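Long-range contact in DnaJ homolog subfamily C member 3 (Mus musculus, PDB 3IEG), which acts as a co-chaperone in the endoplasmic reticulum unfolded protein response, binding misfolded proteins through its tetratricopeptide repeats and restraining the kinase GCN2: residues Phe131-Asp144 against Leu156-Gly168. Numbering follows the deposited sequence.
Sequences FDGADYTAAITFLD and LRELRAECFIKEG
Leu-159 CD1 sits squarely over the Phe-131 ring in a CH-pi contact, 3.5 Å from the centroid; with CG anti to the backbone N (chi1 -172°), Phe-131 swings its ring toward helix 154-166. The thiol of Cys-163 enters as a knob among Phe-131, Tyr-136, Ala-139 and Ile-140, its SG 3.7 Å from Ala-139 CB and lying at the edge of both aromatic rings. Leu-143 is a knob from the other helix, among Leu-156, Leu-159, Arg-160 and Cys-163, with CD1 3.6 Å from Arg-160 CA. In this TPR region of the protein, segments 136-144 and 156-166 run roughly antiparallel (148°), their axes 9.2 Å apart, and join TPR 4 to TPR 5: the second helix of one repeat packs on the first helix of the next, as in the tetratricopeptide superhelix. At the turn end, Lys-166 crosses the Tyr-136 ring obliquely, CB in CH-pi contact over one face and CE reaching the hydroxyl, while Ala-134 backs the other face. Glu-167 OE1 packs 3.4 Å from Tyr-136 CB. With an alanine here instead of Tyr-136, the Lys-166 methylenes would probably lose their platform and the Cys-163 pocket one wall. Toward the far end, Asp-144 OD1 forms a salt bridge with Arg-160 NH2 (3.0 Å) through weak, bent bonds from NE and NH2, while Arg-160 NH1 pairs with Asp-176 of helix 170-181.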
loop_
_atom_site.group_PDB
_atom_site.type_symbol
_atom_site.label_atom_id
_atom_site.label_comp_id
_atom_site.label_asym_id
_atom_site.label_seq_id
_atom_site.Cartn_x
_atom_site.Cartn_y
_atom_site.Cartn_z
ATOM N N PHE A 131 -12.276 -3.210 -17.955
ATOM C CA PHE A 131 -11.301 -4.159 -17.440
ATOM C C PHE A 131 -11.309 -5.480 -18.232
ATOM O O PHE A 131 -10.258 -5.944 -18.668
ATOM C CB PHE A 131 -11.512 -4.399 -15.937
ATOM C CG PHE A 131 -10.430 -5.207 -15.301
ATOM C CD1 PHE A 131 -9.285 -4.591 -14.812
ATOM C CD2 PHE A 131 -10.546 -6.598 -15.204
ATOM C CE1 PHE A 131 -8.261 -5.347 -14.221
ATOM C CE2 PHE A 131 -9.538 -7.361 -14.630
ATOM C CZ PHE A 131 -8.391 -6.735 -14.133
ATOM N N ASP A 132 -12.477 -6.080 -18.425
ATOM C CA ASP A 132 -12.570 -7.295 -19.230
ATOM C C ASP A 132 -12.030 -7.092 -20.638
ATOM O O ASP A 132 -11.546 -8.029 -21.264
ATOM C CB ASP A 132 -14.014 -7.805 -19.306
ATOM C CG ASP A 132 -14.459 -8.507 -18.023
ATOM O OD1 ASP A 132 -13.592 -9.029 -17.279
ATOM O OD2 ASP A 132 -15.686 -8.536 -17.758
ATOM N N GLY A 133 -12.125 -5.861 -21.133
ATOM C CA GLY A 133 -11.626 -5.529 -22.462
ATOM C C GLY A 133 -10.184 -5.075 -22.420
ATOM O O GLY A 133 -9.691 -4.490 -23.384
ATOM N N ALA A 134 -9.516 -5.343 -21.296
ATOM C CA ALA A 134 -8.122 -4.972 -21.060
ATOM C C ALA A 134 -7.824 -3.512 -21.384
ATOM O O ALA A 134 -6.723 -3.169 -21.829
ATOM C CB ALA A 134 -7.172 -5.912 -21.783
ATOM N N ASP A 135 -8.806 -2.653 -21.151
ATOM C CA ASP A 135 -8.570 -1.221 -21.226
ATOM C C ASP A 135 -8.419 -0.625 -19.821
ATOM O O ASP A 135 -9.373 -0.073 -19.252
ATOM C CB ASP A 135 -9.678 -0.525 -22.010
ATOM C CG ASP A 135 -9.360 0.925 -22.293
ATOM O OD1 ASP A 135 -10.103 1.546 -23.085
ATOM O OD2 ASP A 135 -8.375 1.449 -21.716
ATOM N N TYR A 136 -7.202 -0.719 -19.290
ATOM C CA TYR A 136 -6.949 -0.452 -17.880
ATOM C C TYR A 136 -7.040 1.012 -17.531
ATOM O O TYR A 136 -7.500 1.353 -16.440
ATOM C CB TYR A 136 -5.625 -1.090 -17.423
ATOM C CG TYR A 136 -5.621 -2.562 -17.726
ATOM C CD1 TYR A 136 -4.751 -3.103 -18.677
ATOM C CD2 TYR A 136 -6.547 -3.410 -17.118
ATOM C CE1 TYR A 136 -4.784 -4.473 -18.983
ATOM C CE2 TYR A 136 -6.595 -4.769 -17.416
ATOM C CZ TYR A 136 -5.713 -5.298 -18.342
ATOM O OH TYR A 136 -5.778 -6.645 -18.617
ATOM N N THR A 137 -6.644 1.882 -18.458
ATOM C CA THR A 137 -6.787 3.324 -18.219
ATOM C C THR A 137 -8.247 3.782 -18.234
ATOM O O THR A 137 -8.633 4.641 -17.451
ATOM C CB THR A 137 -5.964 4.185 -19.189
ATOM O OG1 THR A 137 -6.234 3.772 -20.529
ATOM C CG2 THR A 137 -4.482 4.045 -18.901
ATOM N N ALA A 138 -9.058 3.210 -19.114
ATOM C CA ALA A 138 -10.487 3.508 -19.096
ATOM C C ALA A 138 -11.087 3.044 -17.777
ATOM O O ALA A 138 -11.813 3.791 -17.131
ATOM C CB ALA A 138 -11.196 2.845 -20.262
ATOM N N ALA A 139 -10.767 1.813 -17.382
ATOM C CA ALA A 139 -11.211 1.269 -16.108
ATOM C C ALA A 139 -10.869 2.173 -14.912
ATOM O O ALA A 139 -11.759 2.460 -14.096
ATOM C CB ALA A 139 -10.669 -0.126 -15.905
ATOM N N ILE A 140 -9.620 2.651 -14.811
ATOM C CA ILE A 140 -9.253 3.484 -13.657
ATOM C C ILE A 140 -10.171 4.698 -13.556
ATOM O O ILE A 140 -10.652 5.026 -12.464
ATOM C CB ILE A 140 -7.731 3.893 -13.551
ATOM C CG1 ILE A 140 -7.396 5.143 -14.376
ATOM C CG2 ILE A 140 -6.765 2.720 -13.830
ATOM C CD1 ILE A 140 -7.068 6.375 -13.514
ATOM N N THR A 141 -10.439 5.331 -14.700
ATOM C CA THR A 141 -11.288 6.520 -14.772
ATOM C C THR A 141 -12.613 6.257 -14.077
ATOM O O THR A 141 -13.015 7.008 -13.194
ATOM C CB THR A 141 -11.523 6.949 -16.232
ATOM O OG1 THR A 141 -10.283 7.398 -16.788
ATOM C CG2 THR A 141 -12.548 8.083 -16.323
ATOM N N PHE A 142 -13.259 5.161 -14.458
ATOM C CA PHE A 142 -14.541 4.792 -13.892
ATOM C C PHE A 142 -14.404 4.436 -12.422
ATOM O O PHE A 142 -15.227 4.838 -11.608
ATOM C CB PHE A 142 -15.166 3.637 -14.665
ATOM C CG PHE A 142 -15.441 3.941 -16.108
ATOM C CD1 PHE A 142 -14.873 3.168 -17.111
ATOM C CD2 PHE A 142 -16.290 4.979 -16.475
ATOM C CE1 PHE A 142 -15.138 3.432 -18.462
ATOM C CE2 PHE A 142 -16.558 5.246 -17.824
ATOM C CZ PHE A 142 -15.982 4.471 -18.811
ATOM N N LEU A 143 -13.356 3.703 -12.072
ATOM C CA LEU A 143 -13.171 3.299 -10.681
ATOM C C LEU A 143 -12.888 4.501 -9.802
ATOM O O LEU A 143 -13.357 4.566 -8.676
ATOM C CB LEU A 143 -12.089 2.228 -10.540
ATOM C CG LEU A 143 -12.401 0.854 -11.145
ATOM C CD1 LEU A 143 -11.107 0.123 -11.441
ATOM C CD2 LEU A 143 -13.301 0.003 -10.265
ATOM N N ASP A 144 -12.149 5.467 -10.329
ATOM C CA ASP A 144 -11.910 6.713 -9.607
ATOM C C ASP A 144 -13.229 7.333 -9.164
ATOM O O ASP A 144 -13.393 7.671 -7.995
ATOM C CB ASP A 144 -11.131 7.708 -10.468
ATOM C CG ASP A 144 -9.643 7.411 -10.519
ATOM O OD1 ASP A 144 -9.105 6.731 -9.607
ATOM O OD2 ASP A 144 -9.003 7.876 -11.486
ATOM N N LEU A 156 -13.479 -3.320 -5.468
ATOM C CA LEU A 156 -13.267 -2.369 -6.559
ATOM C C LEU A 156 -11.961 -1.624 -6.379
ATOM O O LEU A 156 -11.313 -1.253 -7.344
ATOM C CB LEU A 156 -14.432 -1.395 -6.676
ATOM C CG LEU A 156 -15.742 -1.987 -7.188
ATOM C CD1 LEU A 156 -16.672 -0.859 -7.616
ATOM C CD2 LEU A 156 -15.499 -2.961 -8.342
ATOM N N ARG A 157 -11.594 -1.409 -5.121
ATOM C CA ARG A 157 -10.269 -0.952 -4.734
ATOM C C ARG A 157 -9.183 -1.890 -5.254
ATOM O O ARG A 157 -8.204 -1.453 -5.846
ATOM C CB ARG A 157 -10.176 -0.927 -3.213
ATOM C CG ARG A 157 -9.101 -0.058 -2.684
ATOM C CD ARG A 157 -9.673 1.304 -2.501
ATOM N NE ARG A 157 -8.626 2.272 -2.246
ATOM C CZ ARG A 157 -8.846 3.420 -1.637
ATOM N NH1 ARG A 157 -10.074 3.705 -1.233
ATOM N NH2 ARG A 157 -7.845 4.265 -1.436
ATOM N N GLU A 158 -9.356 -3.180 -5.005
ATOM C CA GLU A 158 -8.400 -4.167 -5.469
ATOM C C GLU A 158 -8.381 -4.263 -6.988
ATOM O O GLU A 158 -7.323 -4.480 -7.558
ATOM C CB GLU A 158 -8.673 -5.530 -4.840
ATOM C CG GLU A 158 -8.430 -5.560 -3.332
ATOM C CD GLU A 158 -8.685 -6.927 -2.717
ATOM O OE1 GLU A 158 -9.668 -7.588 -3.105
ATOM O OE2 GLU A 158 -7.897 -7.350 -1.847
ATOM N N LEU A 159 -9.537 -4.091 -7.631
ATOM C CA LEU A 159 -9.615 -4.082 -9.085
ATOM C C LEU A 159 -8.855 -2.909 -9.699
ATOM O O LEU A 159 -8.182 -3.073 -10.712
ATOM C CB LEU A 159 -11.064 -4.076 -9.571
ATOM C CG LEU A 159 -11.252 -4.108 -11.104
ATOM C CD1 LEU A 159 -10.954 -5.487 -11.670
ATOM C CD2 LEU A 159 -12.648 -3.682 -11.489
ATOM N N ARG A 160 -8.953 -1.737 -9.084
ATOM C CA ARG A 160 -8.161 -0.588 -9.503
ATOM C C ARG A 160 -6.667 -0.867 -9.334
ATOM O O ARG A 160 -5.855 -0.434 -10.149
ATOM C CB ARG A 160 -8.550 0.668 -8.720
ATOM C CG ARG A 160 -8.060 1.963 -9.350
ATOM C CD ARG A 160 -7.552 2.914 -8.297
ATOM N NE ARG A 160 -8.444 4.034 -8.050
ATOM C CZ ARG A 160 -8.566 4.668 -6.888
ATOM N NH1 ARG A 160 -7.881 4.286 -5.820
ATOM N NH2 ARG A 160 -9.411 5.681 -6.792
ATOM N N ALA A 161 -6.311 -1.591 -8.276
ATOM C CA ALA A 161 -4.929 -1.970 -8.055
ATOM C C ALA A 161 -4.421 -2.851 -9.203
ATOM O O ALA A 161 -3.329 -2.618 -9.730
ATOM C CB ALA A 161 -4.769 -2.665 -6.709
ATOM N N GLU A 162 -5.229 -3.833 -9.607
ATOM C CA GLU A 162 -4.925 -4.656 -10.766
ATOM C C GLU A 162 -4.639 -3.766 -11.962
ATOM O O GLU A 162 -3.715 -4.031 -12.732
ATOM C CB GLU A 162 -6.099 -5.558 -11.125
ATOM C CG GLU A 162 -6.075 -6.975 -10.590
ATOM C CD GLU A 162 -4.694 -7.610 -10.617
ATOM O OE1 GLU A 162 -4.164 -7.953 -11.709
ATOM O OE2 GLU A 162 -4.144 -7.770 -9.516
ATOM N N CYS A 163 -5.432 -2.710 -12.132
ATOM C CA CYS A 163 -5.225 -1.828 -13.277
ATOM C C CYS A 163 -3.845 -1.220 -13.197
ATOM O O CYS A 163 -3.120 -1.159 -14.183
ATOM C CB CYS A 163 -6.273 -0.722 -13.326
ATOM S SG CYS A 163 -7.865 -1.306 -13.808
ATOM N N PHE A 164 -3.485 -0.792 -11.996
ATOM C CA PHE A 164 -2.239 -0.111 -11.793
ATOM C C PHE A 164 -1.066 -1.039 -12.032
ATOM O O PHE A 164 -0.087 -0.617 -12.647
ATOM C CB PHE A 164 -2.175 0.529 -10.402
ATOM C CG PHE A 164 -2.923 1.832 -10.297
ATOM C CD1 PHE A 164 -3.710 2.109 -9.179
ATOM C CD2 PHE A 164 -2.841 2.792 -11.316
ATOM C CE1 PHE A 164 -4.408 3.322 -9.084
ATOM C CE2 PHE A 164 -3.533 3.995 -11.223
ATOM C CZ PHE A 164 -4.320 4.260 -10.111
ATOM N N ILE A 165 -1.146 -2.291 -11.574
ATOM C CA ILE A 165 -0.033 -3.198 -11.850
ATOM C C ILE A 165 0.116 -3.421 -13.367
ATOM O O ILE A 165 1.222 -3.345 -13.886
ATOM C CB ILE A 165 0.014 -4.544 -11.013
ATOM C CG1 ILE A 165 -0.191 -5.776 -11.889
ATOM C CG2 ILE A 165 -0.903 -4.538 -9.779
ATOM C CD1 ILE A 165 -1.660 -6.232 -11.980
ATOM N N LYS A 166 -0.996 -3.635 -14.065
ATOM C CA LYS A 166 -0.985 -3.807 -15.521
ATOM C C LYS A 166 -0.451 -2.568 -16.222
ATOM O O LYS A 166 0.182 -2.656 -17.265
ATOM C CB LYS A 166 -2.391 -4.089 -16.047
ATOM C CG LYS A 166 -2.939 -5.446 -15.695
ATOM C CD LYS A 166 -2.350 -6.531 -16.575
ATOM C CE LYS A 166 -3.195 -7.770 -16.489
ATOM N NZ LYS A 166 -2.684 -8.836 -17.352
ATOM N N GLU A 167 -0.704 -1.409 -15.639
ATOM C CA GLU A 167 -0.301 -0.165 -16.256
ATOM C C GLU A 167 1.140 0.156 -15.912
ATOM O O GLU A 167 1.627 1.243 -16.215
ATOM C CB GLU A 167 -1.239 0.957 -15.812
ATOM C CG GLU A 167 -1.493 2.028 -16.862
ATOM C CD GLU A 167 -1.986 1.483 -18.200
ATOM O OE1 GLU A 167 -2.702 0.462 -18.239
ATOM O OE2 GLU A 167 -1.660 2.094 -19.233
ATOM N N GLY A 168 1.826 -0.802 -15.286
ATOM C CA GLY A 168 3.201 -0.625 -14.853
ATOM C C GLY A 168 3.364 0.417 -13.755
ATOM O O GLY A 168 4.343 1.161 -13.743
#